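Long-range contacts in ricin B lectin (Clostridium thermocellum, PDB 3VSF), which acts as an exo-beta-1,3-galactanase, probably hydrolysing galactan through its family 43 glycoside hydrolase domain, and carries a beta-trefoil domain of CBM13 type that binds galactose: residues G441-F449 against I459-I468; V376-I387 against G432-N440. All blocks are in the same frame, centred on the assembly; numbering follows the deposited sequence.

Contact 1: G441-F449 against I459-I468; sequences GGYNQHWKF and ISSRHCGKLI
Arg462 reaches across the contact between Tyr443 and His446. Its CG stands anti to the backbone N (chi1 -171°), and the chain runs extended from there to NE. CD therefore lies over one face of the Tyr443 ring in a CH-pi contact, 3.8 Å from the ring centroid. Tyr443 CE1 in turn lies over one face of the guanidinium, and the two planes are 20° apart. Arg462 NH1 donates to His446 ND1 at 3.1 Å. The bond is bent, and NH1 sits somewhat out of the imidazole plane.

Trp447 lies on the same face of the hairpin as Ser461 and Ile459. Its CG is anti to its own carbonyl carbon, beside the backbone N (chi1 -57°), and the indole swings back over the partner strand. Ile468 CD1 packs on one face, 4.2 Å from the centroid of the six-membered ring, and Ser461 OG lies over the opposite face. Ile459 CG2 meets Trp447 CB at 3.6 Å. The indole NE1 donates outside the contact, to the carbonyl of Leu421. At the far end Ile459 CD1 touches Phe449 CE1 at 3.5 Å.

Lys448 and Ser460 form an antiparallel hydrogen-bonded pair. Lys448 N gives to Ser460 O at 2.9 Å, and Ser460 N returns to Lys448 O at 3.0 Å.

Asn444, a galactose-binding residue, sits on the 3-10 turn before the strand. Its ND2 donates to the carbonyl of Val423, and its side chain lies close to that of Asp422, another such residue, though no galactose is bound here. The chemistry changes along this beta-trefoil hairpin. An apolar end buries the indole, whose N-H is satisfied, while the arginine joins Tyr443 and His446 through its aliphatic part and NH1. The His446 bond is consistent with an imidazole unprotonated at ND1.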
loop_
_atom_site.group_PDB
_atom_site.type_symbol
_atom_site.label_atom_id
_atom_site.label_comp_id
_atom_site.label_asym_id
_atom_site.label_seq_id
_atom_site.Cartn_x
_atom_site.Cartn_y
_atom_site.Cartn_z
ATOM N N GLY A 441 -9.845 8.128 -1.543
ATOM C CA GLY A 441 -11.082 7.939 -0.806
ATOM C C GLY A 441 -11.607 9.198 -0.144
ATOM O O GLY A 441 -12.585 9.154 0.601
ATOM N N GLY A 442 -10.957 10.326 -0.417
ATOM C CA GLY A 442 -11.373 11.596 0.151
ATOM C C GLY A 442 -12.715 12.049 -0.391
ATOM O O GLY A 442 -13.048 11.782 -1.546
ATOM N N TYR A 443 -13.489 12.733 0.445
ATOM C CA TYR A 443 -14.799 13.228 0.037
ATOM C C TYR A 443 -14.694 14.273 -1.069
ATOM O O TYR A 443 -15.639 14.482 -1.828
ATOM C CB TYR A 443 -15.564 13.798 1.234
ATOM C CG TYR A 443 -16.317 12.754 2.026
ATOM C CD1 TYR A 443 -16.424 11.449 1.563
ATOM C CD2 TYR A 443 -16.931 13.075 3.229
ATOM C CE1 TYR A 443 -17.115 10.491 2.278
ATOM C CE2 TYR A 443 -17.625 12.123 3.953
ATOM C CZ TYR A 443 -17.713 10.833 3.473
ATOM O OH TYR A 443 -18.404 9.880 4.188
ATOM N N ASN A 444 -13.540 14.927 -1.156
ATOM C CA ASN A 444 -13.308 15.916 -2.199
ATOM C C ASN A 444 -13.090 15.262 -3.559
ATOM O O ASN A 444 -12.696 15.922 -4.520
ATOM C CB ASN A 444 -12.122 16.815 -1.840
ATOM C CG ASN A 444 -10.825 16.042 -1.703
ATOM O OD1 ASN A 444 -10.821 14.874 -1.317
ATOM N ND2 ASN A 444 -9.713 16.696 -2.019
ATOM N N GLN A 445 -13.345 13.960 -3.629
ATOM C CA GLN A 445 -13.241 13.216 -4.879
ATOM C C GLN A 445 -14.554 12.504 -5.185
ATOM O O GLN A 445 -14.656 11.758 -6.160
ATOM C CB GLN A 445 -12.091 12.207 -4.816
ATOM C CG GLN A 445 -10.727 12.840 -4.604
ATOM C CD GLN A 445 -9.592 11.840 -4.706
ATOM O OE1 GLN A 445 -9.819 10.634 -4.807
ATOM N NE2 GLN A 445 -8.360 12.338 -4.683
ATOM N N HIS A 446 -15.556 12.742 -4.343
ATOM C CA HIS A 446 -16.883 12.174 -4.546
ATOM C C HIS A 446 -17.839 13.224 -5.102
ATOM O O HIS A 446 -17.924 14.336 -4.581
ATOM C CB HIS A 446 -17.428 11.600 -3.238
ATOM C CG HIS A 446 -16.648 10.433 -2.720
ATOM N ND1 HIS A 446 -16.951 9.803 -1.532
ATOM C CD2 HIS A 446 -15.578 9.779 -3.229
ATOM C CE1 HIS A 446 -16.100 8.812 -1.331
ATOM N NE2 HIS A 446 -15.257 8.776 -2.346
ATOM N N TRP A 447 -18.559 12.864 -6.159
ATOM C CA TRP A 447 -19.440 13.808 -6.840
ATOM C C TRP A 447 -20.852 13.263 -7.007
ATOM O O TRP A 447 -21.039 12.114 -7.406
ATOM C CB TRP A 447 -18.862 14.166 -8.210
ATOM C CG TRP A 447 -17.483 14.740 -8.142
ATOM C CD1 TRP A 447 -16.307 14.060 -8.253
ATOM C CD2 TRP A 447 -17.137 16.114 -7.941
ATOM N NE1 TRP A 447 -15.248 14.926 -8.136
ATOM C CE2 TRP A 447 -15.731 16.195 -7.944
ATOM C CE3 TRP A 447 -17.879 17.286 -7.759
ATOM C CZ2 TRP A 447 -15.051 17.399 -7.772
ATOM C CZ3 TRP A 447 -17.204 18.479 -7.589
ATOM C CH2 TRP A 447 -15.805 18.527 -7.598
ATOM N N LYS A 448 -21.843 14.095 -6.703
ATOM C CA LYS A 448 -23.238 13.715 -6.891
ATOM C C LYS A 448 -23.845 14.428 -8.095
ATOM O O LYS A 448 -23.704 15.642 -8.248
ATOM C CB LYS A 448 -24.063 14.014 -5.638
ATOM C CG LYS A 448 -25.522 13.596 -5.757
ATOM C CD LYS A 448 -26.274 13.777 -4.449
ATOM C CE LYS A 448 -26.435 15.245 -4.092
ATOM N NZ LYS A 448 -27.238 15.422 -2.849
ATOM N N PHE A 449 -24.522 13.664 -8.946
ATOM C CA PHE A 449 -25.178 14.221 -10.122
ATOM C C PHE A 449 -26.646 14.517 -9.842
ATOM O O PHE A 449 -27.397 13.637 -9.419
ATOM C CB PHE A 449 -25.053 13.265 -11.309
ATOM C CG PHE A 449 -23.659 13.159 -11.857
ATOM C CD1 PHE A 449 -23.311 13.810 -13.029
ATOM C CD2 PHE A 449 -22.695 12.415 -11.198
ATOM C CE1 PHE A 449 -22.029 13.714 -13.536
ATOM C CE2 PHE A 449 -21.411 12.318 -11.701
ATOM C CZ PHE A 449 -21.078 12.969 -12.871
ATOM N N ILE A 459 -23.274 18.956 -10.879
ATOM C CA ILE A 459 -22.350 18.054 -10.204
ATOM C C ILE A 459 -21.771 18.692 -8.946
ATOM O O ILE A 459 -20.872 19.530 -9.021
ATOM C CB ILE A 459 -21.208 17.628 -11.140
ATOM C CG1 ILE A 459 -21.766 17.242 -12.512
ATOM C CG2 ILE A 459 -20.420 16.479 -10.531
ATOM C CD1 ILE A 459 -20.706 16.917 -13.538
ATOM N N SER A 460 -22.290 18.288 -7.791
ATOM C CA SER A 460 -21.880 18.870 -6.517
ATOM C C SER A 460 -20.905 17.974 -5.761
ATOM O O SER A 460 -21.038 16.750 -5.760
ATOM C CB SER A 460 -23.102 19.158 -5.643
ATOM O OG SER A 460 -23.842 17.975 -5.392
ATOM N N SER A 461 -19.925 18.598 -5.115
ATOM C CA SER A 461 -18.956 17.873 -4.306
ATOM C C SER A 461 -19.609 17.385 -3.020
ATOM O O SER A 461 -20.591 17.963 -2.555
ATOM C CB SER A 461 -17.753 18.760 -3.984
ATOM O OG SER A 461 -16.772 18.048 -3.250
ATOM N N ARG A 462 -19.065 16.316 -2.450
ATOM C CA ARG A 462 -19.615 15.734 -1.233
ATOM C C ARG A 462 -19.107 16.482 -0.007
ATOM O O ARG A 462 -19.744 16.479 1.048
ATOM C CB ARG A 462 -19.238 14.256 -1.144
ATOM C CG ARG A 462 -19.933 13.489 -0.031
ATOM C CD ARG A 462 -19.580 12.012 -0.099
ATOM N NE ARG A 462 -20.387 11.205 0.808
ATOM C CZ ARG A 462 -20.365 9.876 0.841
ATOM N NH1 ARG A 462 -19.575 9.204 0.013
ATOM N NH2 ARG A 462 -21.133 9.218 1.699
ATOM N N HIS A 463 -17.957 17.128 -0.160
ATOM C CA HIS A 463 -17.303 17.821 0.943
ATOM C C HIS A 463 -18.100 19.038 1.411
ATOM O O HIS A 463 -18.378 19.186 2.601
ATOM C CB HIS A 463 -15.891 18.240 0.531
ATOM C CG HIS A 463 -14.950 18.412 1.683
ATOM N ND1 HIS A 463 -14.468 19.642 2.075
ATOM C CD2 HIS A 463 -14.396 17.505 2.523
ATOM C CE1 HIS A 463 -13.660 19.487 3.109
ATOM N NE2 HIS A 463 -13.601 18.200 3.402
ATOM N N CYS A 464 -18.468 19.904 0.472
ATOM C CA CYS A 464 -19.157 21.146 0.812
ATOM C C CYS A 464 -20.470 21.322 0.053
ATOM O O CYS A 464 -21.362 22.043 0.501
ATOM C CB CYS A 464 -18.243 22.346 0.557
ATOM S SG CYS A 464 -17.609 22.444 -1.130
ATOM N N GLY A 465 -20.581 20.671 -1.100
ATOM C CA GLY A 465 -21.806 20.715 -1.877
ATOM C C GLY A 465 -21.770 21.694 -3.035
ATOM O O GLY A 465 -22.742 21.819 -3.780
ATOM N N LYS A 466 -20.650 22.392 -3.189
ATOM C CA LYS A 466 -20.499 23.350 -4.277
ATOM C C LYS A 466 -20.335 22.630 -5.612
ATOM O O LYS A 466 -19.834 21.508 -5.666
ATOM C CB LYS A 466 -19.320 24.289 -4.012
ATOM C CG LYS A 466 -19.435 25.055 -2.706
ATOM C CD LYS A 466 -18.334 26.094 -2.565
ATOM C CE LYS A 466 -18.377 26.755 -1.197
ATOM N NZ LYS A 466 -19.722 27.309 -0.880
ATOM N N LEU A 467 -20.761 23.283 -6.688
ATOM C CA LEU A 467 -20.825 22.643 -7.998
ATOM C C LEU A 467 -19.544 22.812 -8.805
ATOM O O LEU A 467 -18.762 23.732 -8.567
ATOM C CB LEU A 467 -22.002 23.206 -8.800
ATOM C CG LEU A 467 -23.320 23.389 -8.049
ATOM C CD1 LEU A 467 -24.397 23.916 -8.987
ATOM C CD2 LEU A 467 -23.759 22.085 -7.405
ATOM N N ILE A 468 -19.339 21.912 -9.762
ATOM C CA ILE A 468 -18.275 22.067 -10.743
ATOM C C ILE A 468 -18.601 23.283 -11.596
ATOM O O ILE A 468 -19.675 23.361 -12.193
ATOM C CB ILE A 468 -18.153 20.827 -11.642
ATOM C CG1 ILE A 468 -17.828 19.590 -10.803
ATOM C CG2 ILE A 468 -17.093 21.044 -12.713
ATOM C CD1 ILE A 468 -17.633 18.332 -11.619
#

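Contact 2: V376-I387 against G432-N440; sequences VLDGSVDNAAQI and GVLIQYTSN
The amide of Asn383 and the ring of Tyr437 meet obliquely, neither face to face nor at an edge. Their planes are 31° apart, and Asn383 ND2 lies 3.2 Å from Tyr437 CE1. Asn383 OD1 accepts a weak bond from Thr438 N. The Gln436 amide points into the loop before the partner strand. Its NE2 donates to two carbonyls, Ser380 O at 3.0 Å and Asp382 O at 2.8 Å. Both acceptors are tilted about 30° from the amide plane, and NE2 approaches Ser380 O from above its carbonyl plane. Val376 lies across this amide, roughly at a right angle. A third amide, that of Gln386, bends at chi2 (71°), and NE2 turns back to Ile387 O, which lies in the amide plane. Its OE1 end faces Val433.

Antiparallel backbone bonds run beside these groups. Ala384 N, in the type II turn Asp382-Ala385, donates to Gln436 O at 2.8 Å. Gln436 N gives to Ala385 O, and Ile387 N to Leu434 O.

One nitrogen of Gln436 thus bonds to two loop carbonyls, both through bent bonds. In this beta-trefoil domain, that and the Ala384 bond join loop 380-383 to strand 432-437.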
loop_
_atom_site.group_PDB
_atom_site.type_symbol
_atom_site.label_atom_id
_atom_site.label_comp_id
_atom_site.label_asym_id
_atom_site.label_seq_id
_atom_site.Cartn_x
_atom_site.Cartn_y
_atom_site.Cartn_z
ATOM N N VAL A 376 -8.108 18.028 -19.116
ATOM C CA VAL A 376 -6.937 18.290 -18.289
ATOM C C VAL A 376 -5.994 19.227 -19.031
ATOM O O VAL A 376 -5.759 19.059 -20.227
ATOM C CB VAL A 376 -6.189 16.989 -17.936
ATOM C CG1 VAL A 376 -4.925 17.298 -17.150
ATOM C CG2 VAL A 376 -7.093 16.051 -17.152
ATOM N N LEU A 377 -5.460 20.219 -18.324
ATOM C CA LEU A 377 -4.559 21.190 -18.936
ATOM C C LEU A 377 -3.412 20.505 -19.669
ATOM O O LEU A 377 -2.714 19.662 -19.103
ATOM C CB LEU A 377 -4.009 22.157 -17.885
ATOM C CG LEU A 377 -3.040 23.219 -18.411
ATOM C CD1 LEU A 377 -3.669 24.002 -19.554
ATOM C CD2 LEU A 377 -2.596 24.154 -17.295
ATOM N N ASP A 378 -3.227 20.871 -20.934
ATOM C CA ASP A 378 -2.175 20.294 -21.767
ATOM C C ASP A 378 -2.291 18.777 -21.858
ATOM O O ASP A 378 -1.316 18.091 -22.161
ATOM C CB ASP A 378 -0.791 20.688 -21.242
ATOM C CG ASP A 378 -0.521 22.176 -21.366
ATOM O OD1 ASP A 378 -1.002 22.790 -22.341
ATOM O OD2 ASP A 378 0.173 22.732 -20.489
ATOM N N GLY A 379 -3.489 18.262 -21.601
ATOM C CA GLY A 379 -3.729 16.830 -21.622
ATOM C C GLY A 379 -2.696 16.068 -20.816
ATOM O O GLY A 379 -2.309 14.957 -21.177
ATOM N N SER A 380 -2.253 16.669 -19.716
ATOM C CA SER A 380 -1.205 16.083 -18.889
ATOM C C SER A 380 -1.716 14.919 -18.048
ATOM O O SER A 380 -2.892 14.863 -17.690
ATOM C CB SER A 380 -0.584 17.149 -17.982
ATOM O OG SER A 380 0.444 16.599 -17.175
ATOM N N VAL A 381 -0.820 13.987 -17.743
ATOM C CA VAL A 381 -1.143 12.871 -16.865
ATOM C C VAL A 381 -0.483 13.078 -15.509
ATOM O O VAL A 381 -0.601 12.242 -14.614
ATOM C CB VAL A 381 -0.685 11.527 -17.457
ATOM C CG1 VAL A 381 -1.534 11.164 -18.667
ATOM C CG2 VAL A 381 0.791 11.581 -17.823
ATOM N N ASP A 382 0.217 14.200 -15.368
ATOM C CA ASP A 382 0.885 14.543 -14.119
ATOM C C ASP A 382 -0.115 14.659 -12.976
ATOM O O ASP A 382 -1.289 14.959 -13.192
ATOM C CB ASP A 382 1.659 15.854 -14.269
ATOM C CG ASP A 382 2.867 15.717 -15.175
ATOM O OD1 ASP A 382 2.985 14.676 -15.852
ATOM O OD2 ASP A 382 3.693 16.653 -15.211
ATOM N N ASN A 383 0.358 14.417 -11.758
ATOM C CA ASN A 383 -0.492 14.518 -10.582
ATOM C C ASN A 383 -0.759 15.976 -10.223
ATOM O O ASN A 383 0.127 16.823 -10.342
ATOM C CB ASN A 383 0.147 13.786 -9.399
ATOM C CG ASN A 383 -0.839 13.509 -8.284
ATOM O OD1 ASN A 383 -2.033 13.324 -8.526
ATOM N ND2 ASN A 383 -0.344 13.480 -7.050
ATOM N N ALA A 384 -1.985 16.261 -9.793
ATOM C CA ALA A 384 -2.389 17.612 -9.408
ATOM C C ALA A 384 -2.481 18.565 -10.599
ATOM O O ALA A 384 -2.479 19.784 -10.430
ATOM C CB ALA A 384 -1.453 18.173 -8.342
ATOM N N ALA A 385 -2.563 18.005 -11.802
ATOM C CA ALA A 385 -2.700 18.813 -13.010
ATOM C C ALA A 385 -4.020 19.578 -13.000
ATOM O O ALA A 385 -5.054 19.043 -12.602
ATOM C CB ALA A 385 -2.597 17.939 -14.250
ATOM N N GLN A 386 -3.976 20.831 -13.441
ATOM C CA GLN A 386 -5.152 21.694 -13.442
ATOM C C GLN A 386 -6.223 21.201 -14.408
ATOM O O GLN A 386 -5.921 20.791 -15.528
ATOM C CB GLN A 386 -4.756 23.130 -13.795
ATOM C CG GLN A 386 -5.934 24.078 -13.975
ATOM C CD GLN A 386 -6.629 24.402 -12.668
ATOM O OE1 GLN A 386 -5.989 24.799 -11.694
ATOM N NE2 GLN A 386 -7.946 24.231 -12.638
ATOM N N ILE A 387 -7.477 21.242 -13.967
ATOM C CA ILE A 387 -8.602 20.860 -14.812
ATOM C C ILE A 387 -9.152 22.077 -15.546
ATOM O O ILE A 387 -9.476 23.092 -14.929
ATOM C CB ILE A 387 -9.736 20.213 -13.994
ATOM C CG1 ILE A 387 -9.244 18.925 -13.330
ATOM C CG2 ILE A 387 -10.933 19.922 -14.882
ATOM C CD1 ILE A 387 -8.782 17.868 -14.312
ATOM N N GLY A 432 -12.455 27.634 -5.495
ATOM C CA GLY A 432 -11.548 26.536 -5.219
ATOM C C GLY A 432 -11.250 25.728 -6.467
ATOM O O GLY A 432 -12.137 25.088 -7.032
ATOM N N VAL A 433 -9.993 25.758 -6.895
ATOM C CA VAL A 433 -9.576 25.094 -8.126
ATOM C C VAL A 433 -9.772 23.581 -8.089
ATOM O O VAL A 433 -9.561 22.941 -7.058
ATOM C CB VAL A 433 -8.102 25.413 -8.452
ATOM C CG1 VAL A 433 -7.380 24.175 -8.965
ATOM C CG2 VAL A 433 -8.013 26.556 -9.451
ATOM N N LEU A 434 -10.183 23.017 -9.221
ATOM C CA LEU A 434 -10.297 21.570 -9.370
ATOM C C LEU A 434 -9.089 21.010 -10.113
ATOM O O LEU A 434 -8.601 21.614 -11.068
ATOM C CB LEU A 434 -11.584 21.200 -10.110
ATOM C CG LEU A 434 -12.797 20.834 -9.253
ATOM C CD1 LEU A 434 -13.065 21.899 -8.202
ATOM C CD2 LEU A 434 -14.025 20.614 -10.125
ATOM N N ILE A 435 -8.611 19.854 -9.669
ATOM C CA ILE A 435 -7.461 19.208 -10.287
ATOM C C ILE A 435 -7.715 17.718 -10.451
ATOM O O ILE A 435 -8.730 17.198 -9.989
ATOM C CB ILE A 435 -6.189 19.386 -9.434
ATOM C CG1 ILE A 435 -6.368 18.719 -8.069
ATOM C CG2 ILE A 435 -5.853 20.859 -9.269
ATOM C CD1 ILE A 435 -5.170 18.859 -7.155
ATOM N N GLN A 436 -6.793 17.033 -11.119
ATOM C CA GLN A 436 -6.805 15.577 -11.139
ATOM C C GLN A 436 -5.765 15.084 -10.143
ATOM O O GLN A 436 -4.609 15.504 -10.182
ATOM C CB GLN A 436 -6.516 15.036 -12.541
ATOM C CG GLN A 436 -5.114 15.323 -13.055
ATOM C CD GLN A 436 -4.798 14.564 -14.329
ATOM O OE1 GLN A 436 -5.642 13.842 -14.861
ATOM N NE2 GLN A 436 -3.577 14.720 -14.824
ATOM N N TYR A 437 -6.177 14.205 -9.237
ATOM C CA TYR A 437 -5.288 13.750 -8.178
ATOM C C TYR A 437 -5.419 12.250 -7.951
ATOM O O TYR A 437 -6.408 11.635 -8.349
ATOM C CB TYR A 437 -5.582 14.508 -6.882
ATOM C CG TYR A 437 -4.441 14.510 -5.890
ATOM C CD1 TYR A 437 -3.319 15.303 -6.096
ATOM C CD2 TYR A 437 -4.488 13.729 -4.742
ATOM C CE1 TYR A 437 -2.274 15.313 -5.190
ATOM C CE2 TYR A 437 -3.447 13.733 -3.831
ATOM C CZ TYR A 437 -2.344 14.527 -4.060
ATOM O OH TYR A 437 -1.304 14.535 -3.157
ATOM N N THR A 438 -4.410 11.668 -7.312
ATOM C CA THR A 438 -4.422 10.249 -6.988
ATOM C C THR A 438 -5.635 9.930 -6.124
ATOM O O THR A 438 -5.983 10.695 -5.226
ATOM C CB THR A 438 -3.149 9.845 -6.228
ATOM O OG1 THR A 438 -3.324 10.095 -4.828
ATOM C CG2 THR A 438 -1.957 10.643 -6.731
ATOM N N SER A 439 -6.285 8.805 -6.401
ATOM C CA SER A 439 -7.451 8.401 -5.626
ATOM C C SER A 439 -7.051 8.132 -4.178
ATOM O O SER A 439 -6.089 7.411 -3.918
ATOM C CB SER A 439 -8.103 7.160 -6.236
ATOM O OG SER A 439 -9.273 6.799 -5.525
ATOM N N ASN A 440 -7.789 8.717 -3.241
ATOM C CA ASN A 440 -7.475 8.560 -1.825
ATOM C C ASN A 440 -8.715 8.478 -0.939
ATOM O O ASN A 440 -8.646 8.731 0.266
ATOM C CB ASN A 440 -6.557 9.687 -1.350
ATOM C CG ASN A 440 -7.154 11.062 -1.575
ATOM O OD1 ASN A 440 -8.372 11.236 -1.545
ATOM N ND2 ASN A 440 -6.295 12.047 -1.805
#

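Overall arrangement
Both contacts lie in the beta-trefoil domain, which follows the five-bladed propeller. Contact 2 comes first. It pairs strand 385-390 with 432-437 and closes a loop of 44 residues that contains strands 400-404, 409-414 and 420-423. Contact 1 follows directly. It closes a nine-residue loop, the outer ends of strands 447-453 and 456-461 with their turn. This hairpin belongs to the other six-stranded sheet, and Ile468 of strand 467-470 meets it. The two contacts are in series and neither nest nor cross. They still touch: Gln445 probably hydrogen bonds to Thr438 O and Asn440 N, and Trp447 packs on Leu434. Asn440 and Asn444, at the junction, share a galactose site with Asp422 and Asp425.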